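Local coordinates for cycloserine biosynthesis protein DcsG (Streptomyces lavendulae, PDB 6JIL), which catalyses the ATP-dependent, magnesium-requiring ring closure of O-ureido-D-serine to the antibiotic D-cycloserine, as a member of the ATP-grasp family, at residues A[93-98]-A[103-108]; A[126-131]-A[174-179]; A[227-232]-A[255-260]. One frame throughout, in Å; residues are numbered along the deposited sequence.

Contact 1 of 3, residues A[93-98]-A[103-108]; sequences RYLADL and VPVIPT
Leu-95 and Leu-98 share one side-chain shape, CG beside the backbone N (chi1 -70° in both) and an extended chi2. Their places three residues apart on the helix aim both at the 103-108 loop, and in Leu-95 the torsions carry CD1 to Thr-108 and CD2 to Val-105. Val-105 points back, its CG1 also beside its backbone N. That methyl packs on Leu-98 CB at 3.9 Å and faces Leu-95 CD2 more loosely at 4.3 Å, while CG2 lies 3.8 Å from the carbonyl oxygen Leu-95 O. Val-105 therefore covers the helix surface between the two leucines. At one end of the loop Val-103 sits against Leu-98, the two CB atoms 4.0 Å apart. Here Val-103 N donates to Leu-98 O at 3.1 Å, a bent bond (N-H...O 141°) with the donor tilted from the carbonyl plane. At the other end Leu-95 CD1 meets Thr-108 OG1 at 3.5 Å, the side chains crossing at about a right angle. That hydroxyl donates to Ile-106 O at 2.7 Å, from above the carbonyl plane, and also pairs with the amide of Gln-175, an ATP-binding residue. The segment leads from helix 94-100 to strand 109-111; Pro-104 and Ile-106 bond by backbone to Val-267 of strand 265-271, and Ile-106 touches the bound ADP. The chemistry is thus mostly hydrophobic, with one backbone bond joining helix to loop, and the polar exception, the Thr-108 hydroxyl, links this buried packing to a side chain of the nucleotide pocket.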
loop_
_atom_site.group_PDB
_atom_site.type_symbol
_atom_site.label_atom_id
_atom_site.label_comp_id
_atom_site.label_asym_id
_atom_site.label_seq_id
_atom_site.Cartn_x
_atom_site.Cartn_y
_atom_site.Cartn_z
ATOM N N ARG A 93 -0.148 -9.405 -4.199
ATOM C CA ARG A 93 -0.795 -10.405 -5.031
ATOM C C ARG A 93 -2.266 -10.013 -5.211
ATOM O O ARG A 93 -2.982 -10.609 -6.016
ATOM C CB ARG A 93 -0.675 -11.788 -4.393
ATOM C CG ARG A 93 0.700 -12.403 -4.586
ATOM C CD ARG A 93 1.043 -13.362 -3.478
ATOM N NE ARG A 93 0.111 -14.477 -3.398
ATOM C CZ ARG A 93 0.013 -15.278 -2.344
ATOM N NH1 ARG A 93 0.793 -15.072 -1.289
ATOM N NH2 ARG A 93 -0.867 -16.273 -2.339
ATOM N N TYR A 94 -2.711 -8.998 -4.474
ATOM C CA TYR A 94 -4.090 -8.542 -4.604
ATOM C C TYR A 94 -4.307 -7.935 -5.998
ATOM O O TYR A 94 -5.444 -7.764 -6.440
ATOM C CB TYR A 94 -4.441 -7.523 -3.495
ATOM C CG TYR A 94 -3.545 -6.297 -3.453
ATOM C CD1 TYR A 94 -3.516 -5.389 -4.516
ATOM C CD2 TYR A 94 -2.678 -6.081 -2.385
ATOM C CE1 TYR A 94 -2.640 -4.310 -4.518
ATOM C CE2 TYR A 94 -1.793 -5.002 -2.379
ATOM C CZ TYR A 94 -1.775 -4.125 -3.450
ATOM O OH TYR A 94 -0.865 -3.095 -3.487
ATOM N N LEU A 95 -3.222 -7.615 -6.697
ATOM C CA LEU A 95 -3.342 -7.041 -8.042
ATOM C C LEU A 95 -4.004 -8.010 -9.026
ATOM O O LEU A 95 -4.598 -7.582 -10.011
ATOM C CB LEU A 95 -1.972 -6.628 -8.595
ATOM C CG LEU A 95 -1.278 -5.418 -7.962
ATOM C CD1 LEU A 95 0.110 -5.306 -8.538
ATOM C CD2 LEU A 95 -2.073 -4.140 -8.217
ATOM N N ALA A 96 -3.897 -9.310 -8.764
ATOM C CA ALA A 96 -4.512 -10.303 -9.645
ATOM C C ALA A 96 -6.008 -10.382 -9.364
ATOM O O ALA A 96 -6.806 -10.636 -10.268
ATOM C CB ALA A 96 -3.863 -11.665 -9.450
ATOM N N ASP A 97 -6.387 -10.168 -8.108
ATOM C CA ASP A 97 -7.792 -10.189 -7.733
ATOM C C ASP A 97 -8.447 -8.957 -8.350
ATOM O O ASP A 97 -9.589 -9.015 -8.816
ATOM C CB ASP A 97 -7.941 -10.166 -6.210
ATOM C CG ASP A 97 -7.454 -11.453 -5.554
ATOM O OD1 ASP A 97 -6.611 -11.381 -4.632
ATOM O OD2 ASP A 97 -7.922 -12.539 -5.955
ATOM N N LEU A 98 -7.716 -7.844 -8.364
ATOM C CA LEU A 98 -8.238 -6.616 -8.951
ATOM C C LEU A 98 -8.441 -6.819 -10.444
ATOM O O LEU A 98 -9.451 -6.389 -10.999
ATOM C CB LEU A 98 -7.282 -5.442 -8.729
ATOM C CG LEU A 98 -7.173 -4.940 -7.290
ATOM C CD1 LEU A 98 -6.247 -3.722 -7.228
ATOM C CD2 LEU A 98 -8.559 -4.587 -6.775
ATOM N N VAL A 103 -10.678 -4.379 -12.954
ATOM C CA VAL A 103 -9.884 -3.200 -12.602
ATOM C C VAL A 103 -8.561 -3.234 -13.361
ATOM O O VAL A 103 -7.812 -4.206 -13.271
ATOM C CB VAL A 103 -9.550 -3.157 -11.096
ATOM C CG1 VAL A 103 -8.677 -1.936 -10.790
ATOM C CG2 VAL A 103 -10.826 -3.122 -10.278
ATOM N N PRO A 104 -8.259 -2.169 -14.120
ATOM C CA PRO A 104 -7.014 -2.089 -14.891
ATOM C C PRO A 104 -5.777 -1.995 -14.003
ATOM O O PRO A 104 -5.651 -1.080 -13.202
ATOM C CB PRO A 104 -7.215 -0.833 -15.738
ATOM C CG PRO A 104 -8.053 0.025 -14.850
ATOM C CD PRO A 104 -9.068 -0.952 -14.303
ATOM N N VAL A 105 -4.867 -2.947 -14.147
ATOM C CA VAL A 105 -3.653 -2.948 -13.348
ATOM C C VAL A 105 -2.418 -3.102 -14.223
ATOM O O VAL A 105 -2.508 -3.481 -15.384
ATOM C CB VAL A 105 -3.655 -4.098 -12.314
ATOM C CG1 VAL A 105 -4.891 -4.023 -11.458
ATOM C CG2 VAL A 105 -3.591 -5.434 -13.021
ATOM N N ILE A 106 -1.261 -2.800 -13.652
ATOM C CA ILE A 106 -0.010 -2.931 -14.370
ATOM C C ILE A 106 0.202 -4.418 -14.605
ATOM O O ILE A 106 0.044 -5.216 -13.680
ATOM C CB ILE A 106 1.181 -2.396 -13.536
ATOM C CG1 ILE A 106 1.099 -0.867 -13.423
ATOM C CG2 ILE A 106 2.500 -2.836 -14.167
ATOM C CD1 ILE A 106 2.226 -0.244 -12.597
ATOM N N PRO A 107 0.519 -4.812 -15.850
ATOM C CA PRO A 107 0.747 -6.232 -16.135
ATOM C C PRO A 107 1.674 -6.752 -15.035
ATOM O O PRO A 107 2.806 -6.288 -14.898
ATOM C CB PRO A 107 1.406 -6.194 -17.511
ATOM C CG PRO A 107 0.709 -5.029 -18.159
ATOM C CD PRO A 107 0.690 -3.991 -17.063
ATOM N N THR A 108 1.177 -7.710 -14.255
ATOM C CA THR A 108 1.906 -8.248 -13.111
ATOM C C THR A 108 2.110 -9.757 -13.100
ATOM O O THR A 108 1.153 -10.513 -13.227
ATOM C CB THR A 108 1.168 -7.844 -11.817
ATOM O OG1 THR A 108 1.281 -6.426 -11.628
ATOM C CG2 THR A 108 1.726 -8.581 -10.614
#

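Contact 2 of 3, residues A[126-131]-A[174-179]; sequences AARPEA and LQPYVE. With ADP (adenosine-5'-diphosphate), chain G.
Pro-176 meets both Arg-128 and Ala-131, but the second segment begins its work one residue earlier. Gln-175 points away from the 126-131 turn, and its extended side chain takes the adenine amino group of ADP: N6 donates to Gln-175 OE1 at 3.2 Å, nearly straight at 165°. Lys-137 bonds to that same oxygen. Pro-176 faces the other way. Its CB packs on Ala-131 CB at 3.8 Å, and its CG lies 3.8 Å from Arg-128 NE, reached because the arginine chain bends at chi3 (73°) to cross the proline ring obliquely. The type I turn from Arg-128 to Ala-131 puts both partners on the same proline, whose carbonyl O accepts a second bond from ADP N6 at 3.0 Å. Tyr-177 then lays a ring face on the adenine, with ADP C2 3.3 Å above the ring plane and offset toward its rim. Next, Val-178 N donates to ADP N1 at 2.9 Å. Backbone O and N two residues apart thus read the Watson-Crick edge of adenine, a recognition by a strand end and the linker after it, as in other ATP-grasp enzymes.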
loop_
_atom_site.group_PDB
_atom_site.type_symbol
_atom_site.label_atom_id
_atom_site.label_comp_id
_atom_site.label_asym_id
_atom_site.label_seq_id
_atom_site.Cartn_x
_atom_site.Cartn_y
_atom_site.Cartn_z
ATOM N N ALA A 126 10.193 -13.045 -22.092
ATOM C CA ALA A 126 9.792 -13.709 -23.322
ATOM C C ALA A 126 8.340 -13.392 -23.631
ATOM O O ALA A 126 7.964 -13.237 -24.790
ATOM C CB ALA A 126 9.980 -15.216 -23.185
ATOM N N ALA A 127 7.528 -13.296 -22.585
ATOM C CA ALA A 127 6.112 -12.996 -22.733
ATOM C C ALA A 127 5.900 -11.518 -23.020
ATOM O O ALA A 127 4.868 -11.120 -23.563
ATOM C CB ALA A 127 5.370 -13.386 -21.468
ATOM N N ARG A 128 6.880 -10.698 -22.656
ATOM C CA ARG A 128 6.774 -9.261 -22.875
ATOM C C ARG A 128 7.993 -8.710 -23.610
ATOM O O ARG A 128 8.717 -7.869 -23.082
ATOM C CB ARG A 128 6.607 -8.541 -21.533
ATOM C CG ARG A 128 5.594 -9.197 -20.608
ATOM C CD ARG A 128 5.159 -8.252 -19.501
ATOM N NE ARG A 128 4.283 -7.197 -20.007
ATOM C CZ ARG A 128 3.067 -7.411 -20.499
ATOM N NH1 ARG A 128 2.583 -8.644 -20.549
ATOM N NH2 ARG A 128 2.336 -6.395 -20.942
ATOM N N PRO A 129 8.220 -9.164 -24.855
ATOM C CA PRO A 129 9.358 -8.716 -25.667
ATOM C C PRO A 129 9.369 -7.211 -25.913
ATOM O O PRO A 129 10.388 -6.648 -26.316
ATOM C CB PRO A 129 9.189 -9.512 -26.957
ATOM C CG PRO A 129 7.696 -9.624 -27.074
ATOM C CD PRO A 129 7.298 -9.989 -25.661
ATOM N N GLU A 130 8.236 -6.565 -25.657
ATOM C CA GLU A 130 8.095 -5.127 -25.856
ATOM C C GLU A 130 8.573 -4.290 -24.672
ATOM O O GLU A 130 8.789 -3.088 -24.808
ATOM C CB GLU A 130 6.633 -4.791 -26.161
ATOM C CG GLU A 130 5.689 -5.992 -26.065
ATOM C CD GLU A 130 5.287 -6.325 -24.639
ATOM O OE1 GLU A 130 4.823 -7.458 -24.400
ATOM O OE2 GLU A 130 5.416 -5.451 -23.758
ATOM N N ALA A 131 8.736 -4.920 -23.513
ATOM C CA ALA A 131 9.182 -4.203 -22.324
ATOM C C ALA A 131 10.681 -3.904 -22.387
ATOM O O ALA A 131 11.503 -4.817 -22.380
ATOM C CB ALA A 131 8.856 -5.018 -21.080
ATOM N N LEU A 174 6.976 -9.334 -10.867
ATOM C CA LEU A 174 7.722 -8.827 -12.012
ATOM C C LEU A 174 6.742 -8.000 -12.831
ATOM O O LEU A 174 5.654 -8.472 -13.155
ATOM C CB LEU A 174 8.249 -9.983 -12.873
ATOM C CG LEU A 174 9.205 -10.991 -12.228
ATOM C CD1 LEU A 174 9.588 -12.061 -13.244
ATOM C CD2 LEU A 174 10.441 -10.275 -11.724
ATOM N N GLN A 175 7.109 -6.762 -13.146
ATOM C CA GLN A 175 6.236 -5.909 -13.950
ATOM C C GLN A 175 7.042 -5.142 -14.979
ATOM O O GLN A 175 8.207 -4.820 -14.760
ATOM C CB GLN A 175 5.503 -4.861 -13.096
ATOM C CG GLN A 175 4.763 -5.365 -11.885
ATOM C CD GLN A 175 4.154 -4.230 -11.076
ATOM O OE1 GLN A 175 4.826 -3.250 -10.760
ATOM N NE2 GLN A 175 2.880 -4.362 -10.733
ATOM N N PRO A 176 6.431 -4.849 -16.130
ATOM C CA PRO A 176 7.189 -4.090 -17.118
ATOM C C PRO A 176 7.278 -2.677 -16.554
ATOM O O PRO A 176 6.387 -2.252 -15.820
ATOM C CB PRO A 176 6.302 -4.153 -18.353
ATOM C CG PRO A 176 4.919 -4.247 -17.772
ATOM C CD PRO A 176 5.118 -5.251 -16.662
ATOM N N TYR A 177 8.347 -1.959 -16.869
ATOM C CA TYR A 177 8.483 -0.595 -16.384
ATOM C C TYR A 177 7.553 0.323 -17.176
ATOM O O TYR A 177 7.679 0.433 -18.397
ATOM C CB TYR A 177 9.921 -0.096 -16.545
ATOM C CG TYR A 177 10.130 1.234 -15.871
ATOM C CD1 TYR A 177 10.334 1.311 -14.493
ATOM C CD2 TYR A 177 10.040 2.424 -16.589
ATOM C CE1 TYR A 177 10.436 2.540 -13.846
ATOM C CE2 TYR A 177 10.139 3.663 -15.948
ATOM C CZ TYR A 177 10.332 3.712 -14.577
ATOM O OH TYR A 177 10.399 4.925 -13.929
ATOM N N VAL A 178 6.622 0.972 -16.479
ATOM C CA VAL A 178 5.672 1.894 -17.103
ATOM C C VAL A 178 6.415 3.191 -17.416
ATOM O O VAL A 178 6.738 3.970 -16.521
ATOM C CB VAL A 178 4.478 2.172 -16.158
ATOM C CG1 VAL A 178 3.591 3.282 -16.722
ATOM C CG2 VAL A 178 3.670 0.893 -15.971
ATOM N N GLU A 179 6.678 3.402 -18.700
ATOM C CA GLU A 179 7.424 4.558 -19.190
ATOM C C GLU A 179 6.925 5.947 -18.810
ATOM O O GLU A 179 7.729 6.871 -18.660
ATOM C CB GLU A 179 7.553 4.469 -20.715
ATOM C CG GLU A 179 8.158 3.151 -21.197
ATOM C CD GLU A 179 8.457 3.146 -22.688
ATOM O OE1 GLU A 179 7.532 3.403 -23.491
ATOM O OE2 GLU A 179 9.621 2.881 -23.058
HETATM P PB ADP G . 5.933 0.215 -2.625
HETATM O O1B ADP G . 5.701 1.799 -2.821
HETATM O O2B ADP G . 4.792 -0.375 -1.799
HETATM O O3B ADP G . 7.270 -0.001 -1.883
HETATM P PA ADP G . 5.568 0.317 -5.349
HETATM O O1A ADP G . 4.743 -0.500 -6.237
HETATM O O2A ADP G . 4.728 1.608 -4.955
HETATM O O3A ADP G . 5.974 -0.586 -4.051
HETATM O "O5'" ADP G . 6.919 0.703 -6.133
HETATM C "C5'" ADP G . 7.568 1.786 -5.466
HETATM C "C4'" ADP G . 7.945 2.846 -6.510
HETATM O "O4'" ADP G . 8.689 2.236 -7.588
HETATM C "C3'" ADP G . 6.702 3.481 -7.123
HETATM O "O3'" ADP G . 6.273 4.620 -6.386
HETATM C "C2'" ADP G . 7.152 3.817 -8.546
HETATM O "O2'" ADP G . 7.734 5.123 -8.624
HETATM C "C1'" ADP G . 8.167 2.698 -8.873
HETATM N N9 ADP G . 7.529 1.585 -9.631
HETATM C C8 ADP G . 7.208 0.336 -9.158
HETATM N N7 ADP G . 6.715 -0.402 -10.108
HETATM C C5 ADP G . 6.679 0.310 -11.253
HETATM C C6 ADP G . 6.459 -0.016 -12.619
HETATM N N6 ADP G . 5.984 -1.268 -12.981
HETATM N N1 ADP G . 6.741 0.908 -13.557
HETATM C C2 ADP G . 7.221 2.112 -13.239
HETATM N N3 ADP G . 7.449 2.459 -11.974
HETATM C C4 ADP G . 7.198 1.607 -10.963
#

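Contact 3 of 3, residues A[227-232]-A[255-260]; sequences EDQRAV and VDLVRG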
loop_
_atom_site.group_PDB
_atom_site.type_symbol
_atom_site.label_atom_id
_atom_site.label_comp_id
_atom_site.label_asym_id
_atom_site.label_seq_id
_atom_site.Cartn_x
_atom_site.Cartn_y
_atom_site.Cartn_z
ATOM N N GLU A 227 -11.718 12.605 -13.315
ATOM C CA GLU A 227 -12.803 11.626 -13.281
ATOM C C GLU A 227 -12.351 10.191 -13.503
ATOM O O GLU A 227 -12.700 9.300 -12.733
ATOM C CB GLU A 227 -13.866 11.990 -14.319
ATOM C CG GLU A 227 -14.710 13.183 -13.923
ATOM C CD GLU A 227 -15.674 13.609 -15.012
ATOM O OE1 GLU A 227 -16.564 14.440 -14.718
ATOM O OE2 GLU A 227 -15.540 13.122 -16.158
ATOM N N ASP A 228 -11.574 9.977 -14.557
ATOM C CA ASP A 228 -11.081 8.649 -14.892
ATOM C C ASP A 228 -10.295 8.015 -13.762
ATOM O O ASP A 228 -10.494 6.844 -13.438
ATOM C CB ASP A 228 -10.204 8.718 -16.135
ATOM C CG ASP A 228 -11.007 8.955 -17.395
ATOM O OD1 ASP A 228 -10.397 9.351 -18.416
ATOM O OD2 ASP A 228 -12.242 8.734 -17.365
ATOM N N GLN A 229 -9.399 8.792 -13.164
ATOM C CA GLN A 229 -8.576 8.289 -12.081
ATOM C C GLN A 229 -9.440 7.913 -10.886
ATOM O O GLN A 229 -9.281 6.831 -10.315
ATOM C CB GLN A 229 -7.529 9.336 -11.700
ATOM C CG GLN A 229 -6.583 9.674 -12.841
ATOM C CD GLN A 229 -5.543 10.706 -12.456
ATOM O OE1 GLN A 229 -5.879 11.812 -12.031
ATOM N NE2 GLN A 229 -4.269 10.352 -12.606
ATOM N N ARG A 230 -10.370 8.795 -10.527
ATOM C CA ARG A 230 -11.255 8.534 -9.399
ATOM C C ARG A 230 -12.158 7.357 -9.722
ATOM O O ARG A 230 -12.501 6.560 -8.846
ATOM C CB ARG A 230 -12.080 9.780 -9.077
ATOM C CG ARG A 230 -11.226 10.941 -8.611
ATOM C CD ARG A 230 -12.055 12.106 -8.109
ATOM N NE ARG A 230 -12.697 12.850 -9.183
ATOM C CZ ARG A 230 -13.451 13.927 -8.987
ATOM N NH1 ARG A 230 -13.653 14.381 -7.752
ATOM N NH2 ARG A 230 -14.003 14.553 -10.023
ATOM N N ALA A 231 -12.526 7.240 -10.991
ATOM C CA ALA A 231 -13.370 6.137 -11.429
ATOM C C ALA A 231 -12.632 4.803 -11.261
ATOM O O ALA A 231 -13.205 3.823 -10.788
ATOM C CB ALA A 231 -13.773 6.340 -12.881
ATOM N N VAL A 232 -11.359 4.768 -11.642
ATOM C CA VAL A 232 -10.584 3.544 -11.517
ATOM C C VAL A 232 -10.336 3.230 -10.042
ATOM O O VAL A 232 -10.528 2.096 -9.602
ATOM C CB VAL A 232 -9.232 3.650 -12.272
ATOM C CG1 VAL A 232 -8.315 2.506 -11.871
ATOM C CG2 VAL A 232 -9.471 3.598 -13.772
ATOM N N VAL A 255 -5.265 4.474 -3.435
ATOM C CA VAL A 255 -5.091 3.748 -4.677
ATOM C C VAL A 255 -4.108 4.539 -5.513
ATOM O O VAL A 255 -4.371 5.694 -5.847
ATOM C CB VAL A 255 -6.420 3.627 -5.429
ATOM C CG1 VAL A 255 -6.237 2.797 -6.684
ATOM C CG2 VAL A 255 -7.466 3.002 -4.521
ATOM N N ASP A 256 -2.969 3.929 -5.839
ATOM C CA ASP A 256 -1.956 4.610 -6.635
ATOM C C ASP A 256 -2.087 4.248 -8.117
ATOM O O ASP A 256 -2.087 3.069 -8.493
ATOM C CB ASP A 256 -0.561 4.276 -6.104
ATOM C CG ASP A 256 -0.434 4.541 -4.602
ATOM O OD1 ASP A 256 -1.043 5.517 -4.099
ATOM O OD2 ASP A 256 0.281 3.775 -3.921
ATOM N N LEU A 257 -2.200 5.281 -8.948
ATOM C CA LEU A 257 -2.376 5.121 -10.389
ATOM C C LEU A 257 -1.227 5.622 -11.236
ATOM O O LEU A 257 -0.560 6.587 -10.881
ATOM C CB LEU A 257 -3.635 5.866 -10.834
ATOM C CG LEU A 257 -5.011 5.236 -10.643
ATOM C CD1 LEU A 257 -5.042 4.382 -9.403
ATOM C CD2 LEU A 257 -6.049 6.352 -10.593
ATOM N N VAL A 258 -1.016 4.960 -12.369
ATOM C CA VAL A 258 0.010 5.354 -13.325
ATOM C C VAL A 258 -0.652 5.416 -14.696
ATOM O O VAL A 258 -1.689 4.790 -14.916
ATOM C CB VAL A 258 1.209 4.366 -13.353
ATOM C CG1 VAL A 258 1.968 4.443 -12.035
ATOM C CG2 VAL A 258 0.731 2.944 -13.619
ATOM N N ARG A 259 -0.060 6.178 -15.609
ATOM C CA ARG A 259 -0.604 6.347 -16.956
ATOM C C ARG A 259 -0.070 5.321 -17.944
ATOM O O ARG A 259 1.135 5.201 -18.128
ATOM C CB ARG A 259 -0.277 7.753 -17.486
ATOM C CG ARG A 259 -0.664 8.891 -16.548
ATOM C CD ARG A 259 -0.224 10.272 -17.066
ATOM N NE ARG A 259 -1.033 10.765 -18.182
ATOM C CZ ARG A 259 -0.817 10.476 -19.462
ATOM N NH1 ARG A 259 0.191 9.691 -19.816
ATOM N NH2 ARG A 259 -1.619 10.971 -20.394
ATOM N N GLY A 260 -0.967 4.579 -18.583
ATOM C CA GLY A 260 -0.525 3.609 -19.569
ATOM C C GLY A 260 -0.176 4.354 -20.845
ATOM O O GLY A 260 -0.299 5.576 -20.897
#
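Leu-257 reaches out from its strand toward the helix, and its CD2 branch lies at a slant across CB and CG of Gln-229, the root of the glutamine rather than its amide. A chi2 of 33°, off the staggered positions, places that methyl against the helix. CD2 comes 3.5 Å from Gln-229 CB and 4.0 Å from Gln-229 CG, and lies 3.3 Å from the backbone oxygen Gln-229 O. The glutamine's CG stands beside its backbone N (chi1 -61°) and the chain runs on extended, carrying the amide past the leucine; there OE1 accepts a bond from Asp-226 N, the residue just ahead of the helix. Nearly one turn further along, Val-232 points toward the strand. Its CG1 approaches Leu-257 CG at 4.5 Å, a looser touch than that of the glutamine. Leu-257 is thus received by two residues three apart on the same helix face. Beyond this pair, Leu-257 also packs on Leu-189, and Gln-229 on Thr-187, both in strand 186-192, while Val-232 lies on Pro-265 and on Pro-104. Helix 227-244 consequently covers a face of the antiparallel sheet where strand 252-259 runs between strands 186-192 and 265-271.

Overall arrangement
From the N terminus the three contacts follow in series, none nesting in or crossing another. Contact 1 closes a short loop where helix 94-100 gives way to the 103-108 segment. Contact 2 spans 42 residues, bringing the turn after helix 117-127 back to the end of strand 172-176; contact 3 joins helix 227-244 to strand 252-259 over 22. Contacts 1 and 2 border the ADP site between the two antiparallel sheets, while contact 3 holds helix 227-244 on the five-stranded one. The bridging falls to 103-108, where Pro-107 packs on Pro-176 and Arg-128 and Ile-106 and Pro-104 touch Val-258 and Val-232, and to Val-178, which meets Val-258 and Arg-259.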